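Local coordinates for protein Bpsl1147 (Burkholderia pseudomallei, PDB 5A4O) that probably binds DNA, single-stranded DNA in particular, as a dimeric bacterial homolog of the eukaryotic transcription coactivator PC4, at residues S2-G7 / T18-I23; V36-V41 / V48-G53. One frame throughout, in Å; residues are numbered along the deposited sequence.

Interaction 1 of 2, residues S2-G7 / T18-I23; sequences SAYDSG and TQRIRI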
ATOM      1  N   SER A   2      19.322  -7.114  -0.732  1.00 41.20           N
ATOM      2  CA  SER A   2      18.635  -5.796  -0.810  1.00 39.66           C
ATOM      3  C   SER A   2      17.169  -5.971  -1.255  1.00 40.37           C
ATOM      4  O   SER A   2      16.860  -6.820  -2.101  1.00 39.66           O
ATOM      5  CB  SER A   2      19.384  -4.864  -1.774  1.00 40.32           C
ATOM      6  OG  SER A   2      18.575  -3.772  -2.201  1.00 37.32           O
ATOM      7  N   ALA A   3      16.279  -5.161  -0.668  1.00 37.36           N
ATOM      8  CA  ALA A   3      14.885  -5.077  -1.102  1.00 35.58           C
ATOM      9  C   ALA A   3      14.769  -4.506  -2.513  1.00 34.89           C
ATOM     10  O   ALA A   3      13.683  -4.548  -3.110  1.00 35.73           O
ATOM     11  CB  ALA A   3      14.072  -4.211  -0.148  1.00 34.11           C
ATOM     12  N   TYR A   4      15.856  -3.920  -3.012  1.00 34.45           N
ATOM     13  CA  TYR A   4      15.887  -3.356  -4.369  1.00 37.23           C
ATOM     14  C   TYR A   4      16.333  -4.339  -5.444  1.00 36.27           C
ATOM     15  O   TYR A   4      16.354  -3.991  -6.633  1.00 34.78           O
ATOM     16  CB  TYR A   4      16.742  -2.084  -4.385  1.00 37.07           C
ATOM     17  CG  TYR A   4      16.097  -1.025  -3.531  1.00 38.46           C
ATOM     18  CD1 TYR A   4      15.077  -0.220  -4.047  1.00 40.61           C
ATOM     19  CD2 TYR A   4      16.452  -0.867  -2.193  1.00 38.75           C
ATOM     20  CE1 TYR A   4      14.452   0.736  -3.266  1.00 39.92           C
ATOM     21  CE2 TYR A   4      15.826   0.084  -1.403  1.00 38.93           C
ATOM     22  CZ  TYR A   4      14.835   0.877  -1.943  1.00 40.62           C
ATOM     23  OH  TYR A   4      14.234   1.823  -1.160  1.00 40.75           O
ATOM     24  N   ASP A   5      16.658  -5.565  -5.038  1.00 36.74           N
ATOM     25  CA  ASP A   5      16.979  -6.629  -5.994  1.00 38.88           C
ATOM     26  C   ASP A   5      15.738  -7.076  -6.806  1.00 41.63           C
ATOM     27  O   ASP A   5      15.838  -7.337  -8.007  1.00 44.00           O
ATOM     28  CB  ASP A   5      17.606  -7.826  -5.265  1.00 42.40           C
ATOM     29  CG  ASP A   5      18.931  -7.478  -4.565  1.00 44.15           C
ATOM     30  OD1 ASP A   5      19.510  -6.412  -4.863  1.00 45.76           O
ATOM     31  OD2 ASP A   5      19.407  -8.273  -3.716  1.00 45.62           O
ATOM     32  N   SER A   6      14.571  -7.101  -6.166  1.00 37.72           N
ATOM     33  CA  SER A   6      13.405  -7.834  -6.682  1.00 39.28           C
ATOM     34  C   SER A   6      12.558  -7.002  -7.681  1.00 36.63           C
ATOM     35  O   SER A   6      11.974  -5.986  -7.308  1.00 38.40           O
ATOM     36  CB  SER A   6      12.550  -8.304  -5.487  1.00 41.80           C
ATOM     37  OG  SER A   6      11.761  -9.443  -5.798  1.00 43.10           O
ATOM     38  N   GLY A   7      12.493  -7.442  -8.941  1.00 31.18           N
ATOM     39  CA  GLY A   7      11.773  -6.712 -10.000  1.00 27.61           C
ATOM     40  C   GLY A   7      12.245  -5.267 -10.173  1.00 25.46           C
ATOM     41  O   GLY A   7      13.345  -4.889  -9.744  1.00 26.77           O
ATOM     42  N   THR A  18      15.341   5.628   8.109  1.00 17.62           N
ATOM     43  CA  THR A  18      15.331   4.165   8.319  1.00 19.41           C
ATOM     44  C   THR A  18      14.236   3.359   7.612  1.00 18.54           C
ATOM     45  O   THR A  18      14.235   2.134   7.710  1.00 18.18           O
ATOM     46  CB  THR A  18      15.259   3.822   9.810  1.00 20.34           C
ATOM     47  OG1 THR A  18      14.004   4.218  10.392  1.00 21.64           O
ATOM     48  CG2 THR A  18      16.410   4.490  10.544  1.00 20.97           C
ATOM     49  N   GLN A  19      13.320   4.026   6.919  1.00 16.71           N
ATOM     50  CA  GLN A  19      12.143   3.370   6.354  1.00 16.45           C
ATOM     51  C   GLN A  19      11.763   4.078   5.069  1.00 15.50           C
ATOM     52  O   GLN A  19      11.883   5.309   4.962  1.00 15.11           O
ATOM     53  CB  GLN A  19      10.953   3.467   7.306  1.00 18.35           C
ATOM     54  CG  GLN A  19      11.188   2.899   8.693  1.00 21.62           C
ATOM     55  CD  GLN A  19       9.904   2.552   9.407  1.00 25.11           C
ATOM     56  OE1 GLN A  19       8.881   3.227   9.281  1.00 28.32           O
ATOM     57  NE2 GLN A  19       9.952   1.470  10.174  1.00 31.07           N
ATOM     58  N   ARG A  20      11.319   3.302   4.094  1.00 15.24           N
ATOM     59  CA  ARG A  20      10.824   3.849   2.842  1.00 14.30           C
ATOM     60  C   ARG A  20       9.664   3.026   2.427  1.00 13.29           C
ATOM     61  O   ARG A  20       9.504   1.902   2.891  1.00 12.11           O
ATOM     62  CB  ARG A  20      11.891   3.775   1.762  1.00 14.75           C
ATOM     63  CG  ARG A  20      13.089   4.623   2.036  1.00 15.21           C
ATOM     64  CD  ARG A  20      14.108   4.461   0.918  1.00 16.54           C
ATOM     65  NE  ARG A  20      15.334   5.149   1.237  1.00 18.80           N
ATOM     66  CZ  ARG A  20      16.429   5.140   0.482  1.00 20.69           C
ATOM     67  NH1 ARG A  20      16.469   4.479  -0.663  1.00 20.14           N
ATOM     68  NH2 ARG A  20      17.498   5.791   0.896  1.00 21.68           N
ATOM     69  N   ILE A  21       8.830   3.601   1.583  1.00 13.16           N
ATOM     70  CA  ILE A  21       7.783   2.850   0.923  1.00 13.85           C
ATOM     71  C   ILE A  21       8.247   2.620  -0.521  1.00 12.98           C
ATOM     72  O   ILE A  21       8.386   3.582  -1.294  1.00 13.17           O
ATOM     73  CB  ILE A  21       6.437   3.569   0.930  1.00 14.64           C
ATOM     74  CG1 ILE A  21       5.958   3.857   2.358  1.00 17.04           C
ATOM     75  CG2 ILE A  21       5.414   2.780   0.102  1.00 15.31           C
ATOM     76  CD1 ILE A  21       5.647   2.639   3.197  1.00 19.06           C
ATOM     77  N   ARG A  22       8.494   1.352  -0.877  1.00 12.13           N
ATOM     78  CA  ARG A  22       8.969   0.986  -2.217  1.00 12.10           C
ATOM     79  C   ARG A  22       7.820   0.486  -3.088  1.00 11.41           C
ATOM     80  O   ARG A  22       7.056  -0.386  -2.685  1.00 10.92           O
ATOM     81  CB  ARG A  22      10.056  -0.086  -2.118  1.00 14.29           C
ATOM     82  CG  ARG A  22      10.619  -0.532  -3.492  1.00 16.00           C
ATOM     83  CD  ARG A  22      11.729  -1.599  -3.422  1.00 19.05           C
ATOM     84  NE  ARG A  22      12.200  -2.031  -4.793  1.00 23.35           N
ATOM     85  CZ  ARG A  22      11.995  -3.227  -5.395  1.00 22.96           C
ATOM     86  NH1 ARG A  22      11.351  -4.224  -4.798  1.00 25.01           N
ATOM     87  NH2 ARG A  22      12.484  -3.450  -6.615  1.00 24.38           N
ATOM     88  N   ILE A  23       7.685   1.061  -4.273  1.00 10.63           N
ATOM     89  CA  ILE A  23       6.661   0.676  -5.199  1.00 10.70           C
ATOM     90  C   ILE A  23       7.436   0.004  -6.296  1.00 11.01           C
ATOM     91  O   ILE A  23       8.340   0.623  -6.872  1.00 11.86           O
ATOM     92  CB  ILE A  23       5.900   1.906  -5.739  1.00 11.10           C
ATOM     93  CG1 ILE A  23       5.138   2.587  -4.574  1.00 11.45           C
ATOM     94  CG2 ILE A  23       4.933   1.497  -6.840  1.00 11.14           C
ATOM     95  CD1 ILE A  23       4.458   3.870  -4.956  1.00 12.13           C
TER
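R22 reaches out of strand 19-28 into the N-terminal segment 2-7 and shows how one long arginine can gather a segment without helix or strand. Its CB points toward that segment, CG lies anti to the backbone N (chi1 -180°), and the chain stays extended as far as NE, which carries the charged end away from the strand. CD passes obliquely by the Y4 ring, 3.6 Å from Y4 CE1. NE lies 3.5 Å from Y4 CD1; the two side chains run in opposite directions, with ring and guanidinium planes 75° apart, and T9 OG1 takes a hydrogen bond from NE. At the tip, NH2 donates to S6 O at 2.7 Å (162° at the hydrogen), the oxygen lying in the guanidinium plane, and NH1 adds a weak bond to the same oxygen. One face of the guanidinium lies against the A3-Y4 backbone, part of a type I turn that S2 OG supports as an ST turn by accepting from Y4 N. Farther along, Y4 OH meets R20 CD at 3.4 Å, while R20 NH1 forms a salt bridge with D12. Y4 also touches T9 of strand 8-16 and F47 of strand 47-56, and A3 touches V39 of strand 31-41.

Interaction 2 of 2, residues V36-V41 / V48-G53; sequences VRLVVV and VPTRQG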
ATOM      1  N   VAL A  36       3.558  -2.654  -3.122  1.00 13.19           N
ATOM      2  CA  VAL A  36       3.699  -1.398  -2.384  1.00 12.73           C
ATOM      3  C   VAL A  36       4.047  -1.817  -0.977  1.00 11.68           C
ATOM      4  O   VAL A  36       3.252  -2.479  -0.337  1.00 10.33           O
ATOM      5  CB  VAL A  36       2.390  -0.595  -2.370  1.00 13.42           C
ATOM      6  CG1 VAL A  36       2.539   0.668  -1.559  1.00 13.48           C
ATOM      7  CG2 VAL A  36       1.943  -0.298  -3.796  1.00 14.28           C
ATOM      8  N   ARG A  37       5.246  -1.482  -0.507  1.00 11.21           N
ATOM      9  CA  ARG A  37       5.796  -2.204   0.677  1.00 11.76           C
ATOM     10  C   ARG A  37       6.730  -1.363   1.469  1.00 11.59           C
ATOM     11  O   ARG A  37       7.607  -0.720   0.907  1.00 11.93           O
ATOM     12  CB  ARG A  37       6.558  -3.460   0.213  1.00 12.61           C
ATOM     13  CG  ARG A  37       6.903  -4.485   1.315  1.00 12.71           C
ATOM     14  CD  ARG A  37       7.279  -5.847   0.728  1.00 12.32           C
ATOM     15  NE  ARG A  37       6.163  -6.416  -0.018  1.00 12.93           N
ATOM     16  CZ  ARG A  37       5.103  -7.022   0.508  1.00 13.10           C
ATOM     17  NH1 ARG A  37       4.989  -7.251   1.806  1.00 13.72           N
ATOM     18  NH2 ARG A  37       4.146  -7.460  -0.304  1.00 14.12           N
ATOM     19  N   LEU A  38       6.547  -1.411   2.786  1.00 12.41           N
ATOM     20  CA  LEU A  38       7.481  -0.862   3.738  1.00 12.54           C
ATOM     21  C   LEU A  38       8.808  -1.661   3.702  1.00 12.57           C
ATOM     22  O   LEU A  38       8.835  -2.894   3.896  1.00 12.46           O
ATOM     23  CB  LEU A  38       6.866  -0.863   5.138  1.00 13.51           C
ATOM     24  CG  LEU A  38       7.793  -0.352   6.248  1.00 14.40           C
ATOM     25  CD1 LEU A  38       8.006   1.112   6.032  1.00 14.78           C
ATOM     26  CD2 LEU A  38       7.239  -0.643   7.645  1.00 16.43           C
ATOM     27  N   VAL A  39       9.892  -0.943   3.443  1.00 12.33           N
ATOM     28  CA  VAL A  39      11.239  -1.488   3.468  1.00 13.69           C
ATOM     29  C   VAL A  39      12.025  -0.746   4.547  1.00 14.72           C
ATOM     30  O   VAL A  39      11.777   0.428   4.778  1.00 14.91           O
ATOM     31  CB  VAL A  39      11.921  -1.412   2.092  1.00 13.62           C
ATOM     32  CG1 VAL A  39      11.061  -2.107   1.040  1.00 13.70           C
ATOM     33  CG2 VAL A  39      12.212   0.037   1.681  1.00 14.09           C
ATOM     34  N   VAL A  40      12.889  -1.454   5.252  1.00 16.40           N
ATOM     35  CA  VAL A  40      13.595  -0.904   6.408  1.00 19.95           C
ATOM     36  C   VAL A  40      15.089  -1.222   6.400  1.00 23.09           C
ATOM     37  O   VAL A  40      15.497  -2.225   5.903  1.00 21.81           O
ATOM     38  CB  VAL A  40      13.024  -1.390   7.769  1.00 19.08           C
ATOM     39  CG1 VAL A  40      11.550  -1.121   7.913  1.00 18.99           C
ATOM     40  CG2 VAL A  40      13.321  -2.833   7.956  1.00 19.91           C
ATOM     41  N   VAL A  41      15.876  -0.325   6.968  1.00 26.79           N
ATOM     42  CA  VAL A  41      17.295  -0.463   6.881  1.00 33.09           C
ATOM     43  C   VAL A  41      17.772  -1.679   7.627  1.00 35.96           C
ATOM     44  O   VAL A  41      17.221  -2.079   8.600  1.00 34.82           O
ATOM     45  CB  VAL A  41      18.074   0.691   7.507  1.00 34.60           C
ATOM     46  CG1 VAL A  41      18.479   1.771   6.544  1.00 35.94           C
ATOM     47  CG2 VAL A  41      17.466   1.171   8.779  1.00 36.58           C
ATOM     48  N   VAL A  48      15.477  -3.669   3.574  1.00 21.65           N
ATOM     49  CA  VAL A  48      14.945  -4.996   3.497  1.00 21.07           C
ATOM     50  C   VAL A  48      13.426  -4.983   3.584  1.00 18.36           C
ATOM     51  O   VAL A  48      12.890  -4.172   4.243  1.00 17.03           O
ATOM     52  CB  VAL A  48      15.509  -5.820   4.621  1.00 21.97           C
ATOM     53  CG1 VAL A  48      15.060  -7.236   4.530  1.00 23.94           C
ATOM     54  CG2 VAL A  48      17.014  -5.723   4.574  1.00 23.46           C
ATOM     55  N   PRO A  49      12.755  -5.858   2.847  1.00 18.66           N
ATOM     56  CA  PRO A  49      11.296  -5.745   2.810  1.00 18.03           C
ATOM     57  C   PRO A  49      10.676  -6.270   4.090  1.00 17.21           C
ATOM     58  O   PRO A  49      11.318  -7.052   4.838  1.00 17.31           O
ATOM     59  CB  PRO A  49      10.904  -6.630   1.617  1.00 18.44           C
ATOM     60  CG  PRO A  49      11.972  -7.689   1.593  1.00 19.64           C
ATOM     61  CD  PRO A  49      13.237  -6.961   1.985  1.00 20.13           C
ATOM     62  N   THR A  50       9.448  -5.833   4.360  1.00 15.80           N
ATOM     63  CA  THR A  50       8.674  -6.304   5.479  1.00 14.24           C
ATOM     64  C   THR A  50       7.374  -6.913   4.975  1.00 12.99           C
ATOM     65  O   THR A  50       7.119  -6.875   3.803  1.00 11.44           O
ATOM     66  CB  THR A  50       8.300  -5.157   6.407  1.00 14.82           C
ATOM     67  OG1 THR A  50       7.358  -4.312   5.747  1.00 13.91           O
ATOM     68  CG2 THR A  50       9.528  -4.314   6.780  1.00 15.87           C
ATOM     69  N   ARG A  51       6.536  -7.399   5.889  1.00 12.58           N
ATOM     70  CA  ARG A  51       5.229  -7.922   5.523  1.00 13.58           C
ATOM     71  C   ARG A  51       4.214  -6.797   5.472  1.00 12.80           C
ATOM     72  O   ARG A  51       3.050  -7.054   5.120  1.00 14.16           O
ATOM     73  CB  ARG A  51       4.759  -8.977   6.516  1.00 14.89           C
ATOM     74  CG  ARG A  51       5.670 -10.188   6.620  1.00 16.65           C
ATOM     75  CD  ARG A  51       5.068 -11.285   7.513  1.00 18.28           C
ATOM     76  NE  ARG A  51       3.813 -11.821   6.978  1.00 19.39           N
ATOM     77  CZ  ARG A  51       2.579 -11.519   7.393  1.00 22.76           C
ATOM     78  NH1 ARG A  51       2.341 -10.681   8.402  1.00 25.39           N
ATOM     79  NH2 ARG A  51       1.541 -12.097   6.802  1.00 24.20           N
ATOM     80  N   GLN A  52       4.642  -5.577   5.824  1.00 12.18           N
ATOM     81  CA  GLN A  52       3.756  -4.400   5.779  1.00 13.01           C
ATOM     82  C   GLN A  52       3.682  -3.880   4.358  1.00 13.07           C
ATOM     83  O   GLN A  52       4.383  -2.952   3.963  1.00 13.26           O
ATOM     84  CB  GLN A  52       4.170  -3.340   6.789  1.00 13.95           C
ATOM     85  CG  GLN A  52       3.699  -3.668   8.200  1.00 15.37           C
ATOM     86  CD  GLN A  52       4.239  -4.978   8.741  1.00 17.42           C
ATOM     87  OE1 GLN A  52       5.383  -5.059   9.147  1.00 20.46           O
ATOM     88  NE2 GLN A  52       3.404  -6.016   8.760  1.00 20.09           N
ATOM     89  N   GLY A  53       2.895  -4.564   3.552  1.00 13.85           N
ATOM     90  CA  GLY A  53       2.763  -4.179   2.148  1.00 14.26           C
ATOM     91  C   GLY A  53       1.567  -4.829   1.518  1.00 14.60           C
ATOM     92  O   GLY A  53       0.888  -5.680   2.143  1.00 14.35           O
TER
HETATM   93  O   HOH W   1       2.907  -8.828   3.059  1.00 17.35           O
HETATM   94  O   HOH W   2       1.513  -8.524   0.716  1.00 26.57           O
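R37 reaches across to the T50 carbonyl in a beta hairpin, strands 31-41 and 47-56, whose regular antiparallel pairing is interrupted by a beta bulge: the register shifts by two residues between R37-G53 and V39-P49. The R37 side chain bends at chi3 (-62°), which folds its guanidinium back over the partner strand. NH1 donates to T50 O at 2.9 Å, in the carbonyl plane and on a lone pair, while G53 CA sits over one face of the guanidinium. P49 CB lies 3.8 Å from R37 CD, and D35 pairs with NE in a salt bridge. T50 crosses L38 obliquely. Its OG1 donates to L38 O at 2.8 Å and accepts from Q52 N in an ST turn, so a single hydroxyl bridges the hairpin just before the corner at R51. T50 CG2 meets V40 CG1 at 3.9 Å, the two side chains set nearly perpendicular. L38 and Q52 instead run alongside each other in the same direction, with L38 CB 4.0 Å from Q52 CB; the Q52 amide leads off to R51 O of the second subunit. Toward the hairpin turn, V40 and V48 form a hydrogen-bonded pair. At the other end, a water takes a hydrogen bond from R37 NH1, and its oxygen lies 2.7 Å from R51 O.

From the N terminus, the chain first lays down segment 2-7, then runs out along strand 8-16 and back along strand 19-28, where interaction 1 closes the loop. Strand 31-41 follows, and interaction 2 closes a second, shorter loop with strand 47-56. The two loops are in series, neither enclosing nor crossing the other, yet their closing segments adjoin in one antiparallel sheet: R22 N probably bonds to R37 O and V39 N to R20 O, so segments 18-23 and 36-41 are strand neighbours. A3 packing on P49 joins the N-terminal segment to the last strand. Segment 18-23 also reaches the second subunit through I21, on I54 of that subunit, and segment 48-53 through Q52.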